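Local coordinates for protein cocosin 1 acidic chain (Cocos nucifera, PDB 5WPW) that serves as a seed storage protein, an 11S globulin of coconut that assembles into hexamers and is a potential food allergen, at residues S55-P60 and H153-L158; I179-S184 and Q203-T208. The protein carries 2 engineered substitutions. One frame throughout, in Å; residues are numbered along the deposited sequence.

Contact 1: residues S55-P60 and H153-L158; sequences SMSNAP and HRQFLL
Asn58 takes over from the sheet where strand 50-57 ends: its OD1 accepts a hydrogen bond from the backbone N of Arg154 at 2.9 Å, while its own N donates to Arg154 O at 3.2 Å. The first bond is bent at the acceptor, the donor standing 55° above the carbonyl plane. With CG between backbone N and carbonyl carbon (chi1 67°), the amide turns toward the Arg154 backbone, crossing that side chain at about a right angle; ND2 lies 3.6 Å from Arg154 CG and also donates to Ser152 O. Upstream the pairing is regular and antiparallel. Met56 and Phe156 form a hydrogen-bonded pair, Met56 N to Phe156 O 2.9 Å and Phe156 N to Met56 O 2.8 Å, between the non-hydrogen-bonded pairs Ser55-Leu157 and Ser57-Gln155. Strand 155-157 thereby joins a sheet of the N-terminal cupin domain, and on its other edge strand 50-57 bonds to the chain around Tyr124. On the serine face, Ser57 OG and His153 NE2 share a hydrogen bond of 2.8 Å near the plane of the imidazole, whereas Gln155 NE2 reaches Ser55 OG through a weak, strongly bent one. On the other face the Met56 chain bends at chi2 (92°), bringing SD obliquely to 4.6 Å from the Phe156 ring centroid, a Met-aromatic contact, and Met56 CE against Phe156 CB. The Arg154 guanidinium leads away to Asp150 and to Asp325 of a neighbouring subunit.

Contact 2: residues I179-S184 and Q203-T208; sequences ILRGFS and QCRDDT
Polar contact between 179-184 and 203-208 centres on the Gln203 amide, whose NE2 donates to Leu180 O at 3.2 Å. The bond is moderately bent, 150° at the hydrogen, and the donor is tilted 26° from the carbonyl plane. Leu180 O also accepts a hydrogen bond from Phe183 N, at 3.0 Å and from the opposite face of that plane, so a carbonyl within the turn carries two donors. NE2 lies 2.7 Å from Phe183 O as well, placing the amide nitrogen between two carbonyl oxygens of 179-184. The Gln203 chain, extended beyond CG (chi2 175°), reaches across to these carbonyls, and OE1 receives a weak hydrogen bond from Thr185 OG1.

These segments flank the helical pair 185-192 and 196-202, which lies between strands 175-177 and 212-214 in the N-terminal half of the chain. Ser184 is the N-cap of the first helix, its OG weakly bonded to Leu187 N; Cys204, with positive phi, leaves the second and opens a type I turn to Asp207.

Van der Waals contact comes from the methylenes of polar chains. Arg181 CD rests 3.7 Å from Gln203 O and 4.1 Å from Gln203 CB, the two side chains crossing at about a right angle, and Gln203 CG lies 3.4 Å from Leu180 O.

As for charge, Arg181 NH2 and Arg205 NE stand 4.3 Å apart, an approach that is probably mildly unfavourable; Arg205 CG sits over one face of the Arg181 guanidinium. Next to Arg205 in the turn, Asp206 makes a salt bridge to Arg394 of a neighbouring subunit.

Overall arrangement
Contact 1 closes before contact 2 opens along the chain, and their centres lie about 16 Å apart on the same side of the chain's centre. They touch where strand 155-157 gives way to residue 158: Leu157 O and Ile179 N, 2.9 Å apart, probably form a hydrogen bond, and Leu158 CD2 packs on Ile179 CD1 at 3.5 Å. The end of strand 155-157 thus meets the start of 179-184. Contact 1 belongs to a sheet of the N-terminal cupin domain; contact 2 is centred farther out, about 30 Å from the chain centre against 16 Å. Both meet a second subunit of the hexamer, whose Tyr393 bonds to Leu158 O and packs on Leu180.

Contact 1: residues S55-P60 and H153-L158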
ATOM      1  N   SER A  55     -24.032 -11.972 -18.963  1.00 26.87           N
ATOM      2  CA  SER A  55     -24.686 -10.912 -18.209  1.00 24.42           C
ATOM      3  C   SER A  55     -23.675 -10.342 -17.226  1.00 26.83           C
ATOM      4  O   SER A  55     -22.637 -10.956 -16.954  1.00 24.97           O
ATOM      5  CB  SER A  55     -25.944 -11.411 -17.477  1.00 28.98           C
ATOM      6  OG  SER A  55     -25.638 -12.197 -16.321  1.00 27.26           O
ATOM      7  N   MET A  56     -23.978  -9.160 -16.711  1.00 24.42           N
ATOM      8  CA  MET A  56     -23.123  -8.542 -15.711  1.00 25.82           C
ATOM      9  C   MET A  56     -24.000  -7.962 -14.615  1.00 25.08           C
ATOM     10  O   MET A  56     -25.167  -7.629 -14.841  1.00 28.05           O
ATOM     11  CB  MET A  56     -22.175  -7.508 -16.312  1.00 28.91           C
ATOM     12  CG  MET A  56     -22.800  -6.386 -17.062  1.00 32.79           C
ATOM     13  SD  MET A  56     -23.096  -4.980 -15.963  1.00 46.00           S
ATOM     14  CE  MET A  56     -23.548  -3.747 -17.192  1.00 24.08           C
ATOM     15  N   SER A  57     -23.439  -7.880 -13.408  1.00 23.93           N
ATOM     16  CA  SER A  57     -24.169  -7.454 -12.225  1.00 26.45           C
ATOM     17  C   SER A  57     -23.501  -6.228 -11.604  1.00 27.44           C
ATOM     18  O   SER A  57     -22.305  -6.004 -11.781  1.00 26.37           O
ATOM     19  CB  SER A  57     -24.248  -8.575 -11.177  1.00 31.76           C
ATOM     20  OG  SER A  57     -25.110  -9.640 -11.606  1.00 39.60           O
ATOM     21  N   ASN A  58     -24.298  -5.422 -10.905  1.00 27.41           N
ATOM     22  CA  ASN A  58     -23.803  -4.239 -10.198  1.00 29.39           C
ATOM     23  C   ASN A  58     -23.026  -4.587  -8.937  1.00 27.63           C
ATOM     24  O   ASN A  58     -22.401  -3.690  -8.359  1.00 30.69           O
ATOM     25  CB  ASN A  58     -24.967  -3.316  -9.815  1.00 24.24           C
ATOM     26  CG  ASN A  58     -25.909  -3.941  -8.744  1.00 33.87           C
ATOM     27  OD1 ASN A  58     -26.201  -5.147  -8.771  1.00 25.32           O
ATOM     28  ND2 ASN A  58     -26.386  -3.115  -7.809  1.00 28.57           N
ATOM     29  N   ALA A  59     -23.066  -5.833  -8.496  1.00 27.16           N
ATOM     30  CA  ALA A  59     -22.442  -6.250  -7.242  1.00 22.78           C
ATOM     31  C   ALA A  59     -21.408  -7.345  -7.482  1.00 25.75           C
ATOM     32  O   ALA A  59     -21.613  -8.215  -8.349  1.00 28.23           O
ATOM     33  CB  ALA A  59     -23.500  -6.749  -6.271  1.00 24.09           C
ATOM     34  N   PRO A  60     -20.276  -7.315  -6.779  1.00 25.01           N
ATOM     35  CA  PRO A  60     -19.341  -8.442  -6.867  1.00 24.79           C
ATOM     36  C   PRO A  60     -19.978  -9.663  -6.226  1.00 24.12           C
ATOM     37  O   PRO A  60     -20.875  -9.547  -5.386  1.00 25.66           O
ATOM     38  CB  PRO A  60     -18.115  -7.962  -6.087  1.00 27.16           C
ATOM     39  CG  PRO A  60     -18.685  -6.998  -5.065  1.00 28.08           C
ATOM     40  CD  PRO A  60     -19.856  -6.317  -5.774  1.00 24.19           C
ATOM     41  N   HIS A 153     -29.853  -6.435  -6.165  1.00 31.19           N
ATOM     42  CA  HIS A 153     -29.175  -7.085  -7.281  1.00 28.96           C
ATOM     43  C   HIS A 153     -29.750  -6.600  -8.610  1.00 34.41           C
ATOM     44  O   HIS A 153     -30.878  -6.951  -8.967  1.00 35.33           O
ATOM     45  CB  HIS A 153     -29.313  -8.599  -7.204  1.00 29.44           C
ATOM     46  CG  HIS A 153     -28.638  -9.300  -8.338  1.00 31.67           C
ATOM     47  ND1 HIS A 153     -29.069 -10.508  -8.840  1.00 33.60           N
ATOM     48  CD2 HIS A 153     -27.565  -8.945  -9.083  1.00 31.63           C
ATOM     49  CE1 HIS A 153     -28.276 -10.883  -9.828  1.00 28.38           C
ATOM     50  NE2 HIS A 153     -27.363  -9.945 -10.003  1.00 35.86           N
ATOM     51  N   ARG A 154     -28.977  -5.812  -9.356  1.00 30.45           N
ATOM     52  CA  ARG A 154     -29.343  -5.406 -10.709  1.00 28.78           C
ATOM     53  C   ARG A 154     -28.501  -6.233 -11.675  1.00 36.56           C
ATOM     54  O   ARG A 154     -27.269  -6.089 -11.719  1.00 30.81           O
ATOM     55  CB  ARG A 154     -29.117  -3.906 -10.940  1.00 33.76           C
ATOM     56  CG  ARG A 154     -29.395  -2.969  -9.746  1.00 37.40           C
ATOM     57  CD  ARG A 154     -30.765  -2.270  -9.803  1.00 39.14           C
ATOM     58  NE  ARG A 154     -31.039  -1.627 -11.094  1.00 35.03           N
ATOM     59  CZ  ARG A 154     -31.178  -0.318 -11.299  1.00 36.69           C
ATOM     60  NH1 ARG A 154     -31.076   0.547 -10.300  1.00 34.76           N
ATOM     61  NH2 ARG A 154     -31.444   0.129 -12.522  1.00 32.85           N
ATOM     62  N   GLN A 155     -29.165  -7.081 -12.460  1.00 34.74           N
ATOM     63  CA  GLN A 155     -28.529  -7.894 -13.486  1.00 33.03           C
ATOM     64  C   GLN A 155     -28.824  -7.326 -14.871  1.00 30.75           C
ATOM     65  O   GLN A 155     -29.982  -7.059 -15.200  1.00 27.12           O
ATOM     66  CB  GLN A 155     -29.009  -9.347 -13.409  1.00 32.07           C
ATOM     67  CG  GLN A 155     -28.034 -10.348 -13.994  1.00 38.12           C
ATOM     68  CD  GLN A 155     -28.718 -11.569 -14.582  1.00 37.96           C
ATOM     69  OE1 GLN A 155     -29.930 -11.572 -14.797  1.00 47.73           O
ATOM     70  NE2 GLN A 155     -27.946 -12.609 -14.849  1.00 39.93           N
ATOM     71  N   PHE A 156     -27.770  -7.162 -15.671  1.00 23.79           N
ATOM     72  CA  PHE A 156     -27.825  -6.582 -17.008  1.00 22.77           C
ATOM     73  C   PHE A 156     -27.496  -7.689 -17.994  1.00 24.97           C
ATOM     74  O   PHE A 156     -26.335  -8.085 -18.113  1.00 25.68           O
ATOM     75  CB  PHE A 156     -26.833  -5.425 -17.159  1.00 25.09           C
ATOM     76  CG  PHE A 156     -27.090  -4.247 -16.233  1.00 24.90           C
ATOM     77  CD1 PHE A 156     -26.850  -4.344 -14.876  1.00 28.76           C
ATOM     78  CD2 PHE A 156     -27.555  -3.035 -16.742  1.00 22.37           C
ATOM     79  CE1 PHE A 156     -27.076  -3.236 -14.034  1.00 27.21           C
ATOM     80  CE2 PHE A 156     -27.774  -1.941 -15.923  1.00 27.76           C
ATOM     81  CZ  PHE A 156     -27.540  -2.038 -14.567  1.00 25.75           C
ATOM     82  N   LEU A 157     -28.506  -8.188 -18.697  1.00 25.64           N
ATOM     83  CA  LEU A 157     -28.297  -9.249 -19.677  1.00 25.43           C
ATOM     84  C   LEU A 157     -27.681  -8.675 -20.944  1.00 25.31           C
ATOM     85  O   LEU A 157     -28.139  -7.653 -21.452  1.00 26.45           O
ATOM     86  CB  LEU A 157     -29.619  -9.932 -20.023  1.00 26.83           C
ATOM     87  CG  LEU A 157     -30.311 -10.653 -18.893  1.00 35.50           C
ATOM     88  CD1 LEU A 157     -31.789 -10.759 -19.223  1.00 36.19           C
ATOM     89  CD2 LEU A 157     -29.682 -12.021 -18.727  1.00 36.84           C
ATOM     90  N   LEU A 158     -26.625  -9.320 -21.444  1.00 26.48           N
ATOM     91  CA  LEU A 158     -26.104  -8.949 -22.753  1.00 26.34           C
ATOM     92  C   LEU A 158     -26.891  -9.621 -23.875  1.00 28.13           C
ATOM     93  O   LEU A 158     -26.897  -9.131 -25.010  1.00 30.94           O
ATOM     94  CB  LEU A 158     -24.618  -9.323 -22.865  1.00 26.62           C
ATOM     95  CG  LEU A 158     -23.546  -8.506 -22.132  1.00 30.15           C
ATOM     96  CD1 LEU A 158     -22.160  -8.789 -22.724  1.00 30.88           C
ATOM     97  CD2 LEU A 158     -23.855  -7.036 -22.161  1.00 36.92           C
TER

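Contact 2: residues I179-S184 and Q203-T208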
ATOM      1  N   ILE A 179     -29.856  -5.604 -22.623  1.00 37.98           N
ATOM      2  CA  ILE A 179     -29.590  -4.168 -22.695  1.00 36.19           C
ATOM      3  C   ILE A 179     -29.637  -3.666 -24.127  1.00 35.42           C
ATOM      4  O   ILE A 179     -29.975  -2.499 -24.367  1.00 38.33           O
ATOM      5  CB  ILE A 179     -28.237  -3.863 -22.049  1.00 34.16           C
ATOM      6  CG1 ILE A 179     -27.187  -4.777 -22.647  1.00 30.82           C
ATOM      7  CG2 ILE A 179     -28.341  -4.096 -20.551  1.00 33.46           C
ATOM      8  CD1 ILE A 179     -25.800  -4.203 -22.615  1.00 39.53           C
ATOM      9  N   LEU A 180     -29.288  -4.514 -25.098  1.00 34.87           N
ATOM     10  CA  LEU A 180     -29.340  -4.080 -26.494  1.00 36.53           C
ATOM     11  C   LEU A 180     -30.764  -3.757 -26.929  1.00 38.77           C
ATOM     12  O   LEU A 180     -30.964  -2.929 -27.828  1.00 40.60           O
ATOM     13  CB  LEU A 180     -28.737  -5.143 -27.405  1.00 33.79           C
ATOM     14  CG  LEU A 180     -27.313  -5.586 -27.059  1.00 36.12           C
ATOM     15  CD1 LEU A 180     -26.830  -6.603 -28.088  1.00 37.41           C
ATOM     16  CD2 LEU A 180     -26.364  -4.383 -26.963  1.00 31.58           C
ATOM     17  N   ARG A 181     -31.758  -4.388 -26.301  1.00 36.76           N
ATOM     18  CA  ARG A 181     -33.158  -4.058 -26.554  1.00 42.17           C
ATOM     19  C   ARG A 181     -33.470  -2.605 -26.214  1.00 44.73           C
ATOM     20  O   ARG A 181     -34.445  -2.044 -26.731  1.00 43.46           O
ATOM     21  CB  ARG A 181     -34.051  -5.012 -25.749  1.00 42.15           C
ATOM     22  CG  ARG A 181     -35.558  -4.830 -25.917  1.00 51.12           C
ATOM     23  CD  ARG A 181     -36.050  -5.416 -27.246  1.00 51.95           C
ATOM     24  NE  ARG A 181     -37.482  -5.199 -27.448  1.00 55.17           N
ATOM     25  CZ  ARG A 181     -37.998  -4.108 -28.004  1.00 57.55           C
ATOM     26  NH1 ARG A 181     -37.196  -3.128 -28.408  1.00 55.10           N
ATOM     27  NH2 ARG A 181     -39.313  -3.994 -28.153  1.00 60.14           N
ATOM     28  N   GLY A 182     -32.655  -1.971 -25.367  1.00 41.88           N
ATOM     29  CA  GLY A 182     -32.873  -0.579 -25.031  1.00 38.28           C
ATOM     30  C   GLY A 182     -32.422   0.398 -26.094  1.00 38.96           C
ATOM     31  O   GLY A 182     -32.811   1.571 -26.046  1.00 38.54           O
ATOM     32  N   PHE A 183     -31.621  -0.061 -27.050  1.00 35.92           N
ATOM     33  CA  PHE A 183     -31.101   0.783 -28.106  1.00 33.55           C
ATOM     34  C   PHE A 183     -32.030   0.758 -29.311  1.00 38.02           C
ATOM     35  O   PHE A 183     -32.724  -0.230 -29.564  1.00 39.11           O
ATOM     36  CB  PHE A 183     -29.711   0.325 -28.525  1.00 39.12           C
ATOM     37  CG  PHE A 183     -28.669   0.571 -27.493  1.00 36.52           C
ATOM     38  CD1 PHE A 183     -28.494   1.833 -26.965  1.00 32.04           C
ATOM     39  CD2 PHE A 183     -27.894  -0.472 -27.017  1.00 36.15           C
ATOM     40  CE1 PHE A 183     -27.528   2.059 -25.998  1.00 36.42           C
ATOM     41  CE2 PHE A 183     -26.936  -0.250 -26.059  1.00 35.58           C
ATOM     42  CZ  PHE A 183     -26.751   1.017 -25.551  1.00 29.93           C
ATOM     43  N   SER A 184     -32.044   1.861 -30.049  1.00 39.97           N
ATOM     44  CA  SER A 184     -32.794   1.884 -31.296  1.00 46.86           C
ATOM     45  C   SER A 184     -32.099   1.012 -32.336  1.00 43.61           C
ATOM     46  O   SER A 184     -30.875   0.865 -32.347  1.00 39.80           O
ATOM     47  CB  SER A 184     -32.948   3.316 -31.803  1.00 43.29           C
ATOM     48  OG  SER A 184     -31.952   3.621 -32.761  1.00 49.84           O
ATOM     49  N   GLN A 203     -31.368  -7.969 -30.494  1.00 38.52           N
ATOM     50  CA  GLN A 203     -32.280  -7.496 -29.465  1.00 42.49           C
ATOM     51  C   GLN A 203     -33.171  -8.596 -28.892  1.00 45.81           C
ATOM     52  O   GLN A 203     -33.872  -8.341 -27.905  1.00 44.34           O
ATOM     53  CB  GLN A 203     -33.120  -6.345 -30.018  1.00 44.91           C
ATOM     54  CG  GLN A 203     -32.307  -5.066 -30.160  1.00 45.68           C
ATOM     55  CD  GLN A 203     -33.060  -3.933 -30.815  1.00 47.65           C
ATOM     56  OE1 GLN A 203     -33.532  -4.061 -31.936  1.00 50.74           O
ATOM     57  NE2 GLN A 203     -33.145  -2.808 -30.134  1.00 39.86           N
ATOM     58  N   CYS A 204     -33.146  -9.799 -29.474  1.00 43.88           N
ATOM     59  CA  CYS A 204     -33.718 -11.007 -28.861  1.00 44.87           C
ATOM     60  C   CYS A 204     -35.196 -10.827 -28.512  1.00 46.04           C
ATOM     61  O   CYS A 204     -35.656 -11.263 -27.455  1.00 41.56           O
ATOM     62  CB  CYS A 204     -32.917 -11.426 -27.618  1.00 43.96           C
ATOM     63  SG  CYS A 204     -31.255 -12.065 -27.954  1.00 47.95           S
ATOM     64  N   ARG A 205     -35.948 -10.208 -29.427  1.00 47.10           N
ATOM     65  CA  ARG A 205     -37.315  -9.774 -29.139  1.00 48.23           C
ATOM     66  C   ARG A 205     -38.191 -10.896 -28.596  1.00 47.07           C
ATOM     67  O   ARG A 205     -38.819 -10.753 -27.543  1.00 50.74           O
ATOM     68  CB  ARG A 205     -37.952  -9.218 -30.398  1.00 57.80           C
ATOM     69  CG  ARG A 205     -37.447  -7.887 -30.806  1.00 58.58           C
ATOM     70  CD  ARG A 205     -38.381  -7.348 -31.867  1.00 69.34           C
ATOM     71  NE  ARG A 205     -39.659  -6.890 -31.328  1.00 72.40           N
ATOM     72  CZ  ARG A 205     -40.756  -6.737 -32.063  1.00 72.39           C
ATOM     73  NH1 ARG A 205     -40.718  -6.989 -33.363  1.00 74.42           N
ATOM     74  NH2 ARG A 205     -41.885  -6.320 -31.507  1.00 73.77           N
ATOM     75  N   ASP A 206     -38.296 -12.003 -29.328  1.00 48.23           N
ATOM     76  CA  ASP A 206     -39.326 -13.002 -29.058  1.00 52.81           C
ATOM     77  C   ASP A 206     -38.757 -14.279 -28.446  1.00 52.14           C
ATOM     78  O   ASP A 206     -39.358 -15.348 -28.557  1.00 51.36           O
ATOM     79  CB  ASP A 206     -40.097 -13.317 -30.340  1.00 55.40           C
ATOM     80  CG  ASP A 206     -39.185 -13.437 -31.549  1.00 59.18           C
ATOM     81  OD1 ASP A 206     -38.114 -14.070 -31.421  1.00 61.29           O
ATOM     82  OD2 ASP A 206     -39.536 -12.898 -32.623  1.00 60.49           O
ATOM     83  N   ASP A 207     -37.603 -14.179 -27.793  1.00 50.17           N
ATOM     84  CA  ASP A 207     -36.996 -15.336 -27.149  1.00 50.15           C
ATOM     85  C   ASP A 207     -37.865 -15.818 -25.988  1.00 49.15           C
ATOM     86  O   ASP A 207     -38.384 -15.022 -25.203  1.00 52.17           O
ATOM     87  CB  ASP A 207     -35.584 -14.975 -26.661  1.00 49.45           C
ATOM     88  CG  ASP A 207     -34.707 -16.197 -26.415  1.00 50.11           C
ATOM     89  OD1 ASP A 207     -35.259 -17.303 -26.214  1.00 45.53           O
ATOM     90  OD2 ASP A 207     -33.459 -16.044 -26.404  1.00 48.55           O
ATOM     91  N   THR A 208     -38.035 -17.136 -25.886  1.00 52.19           N
ATOM     92  CA  THR A 208     -38.792 -17.731 -24.790  1.00 47.95           C
ATOM     93  C   THR A 208     -37.940 -18.657 -23.931  1.00 46.63           C
ATOM     94  O   THR A 208     -38.472 -19.315 -23.032  1.00 49.75           O
ATOM     95  CB  THR A 208     -40.021 -18.485 -25.326  1.00 45.70           C
ATOM     96  OG1 THR A 208     -40.878 -18.830 -24.232  1.00 55.59           O
ATOM     97  CG2 THR A 208     -39.617 -19.765 -26.029  1.00 46.00           C
TER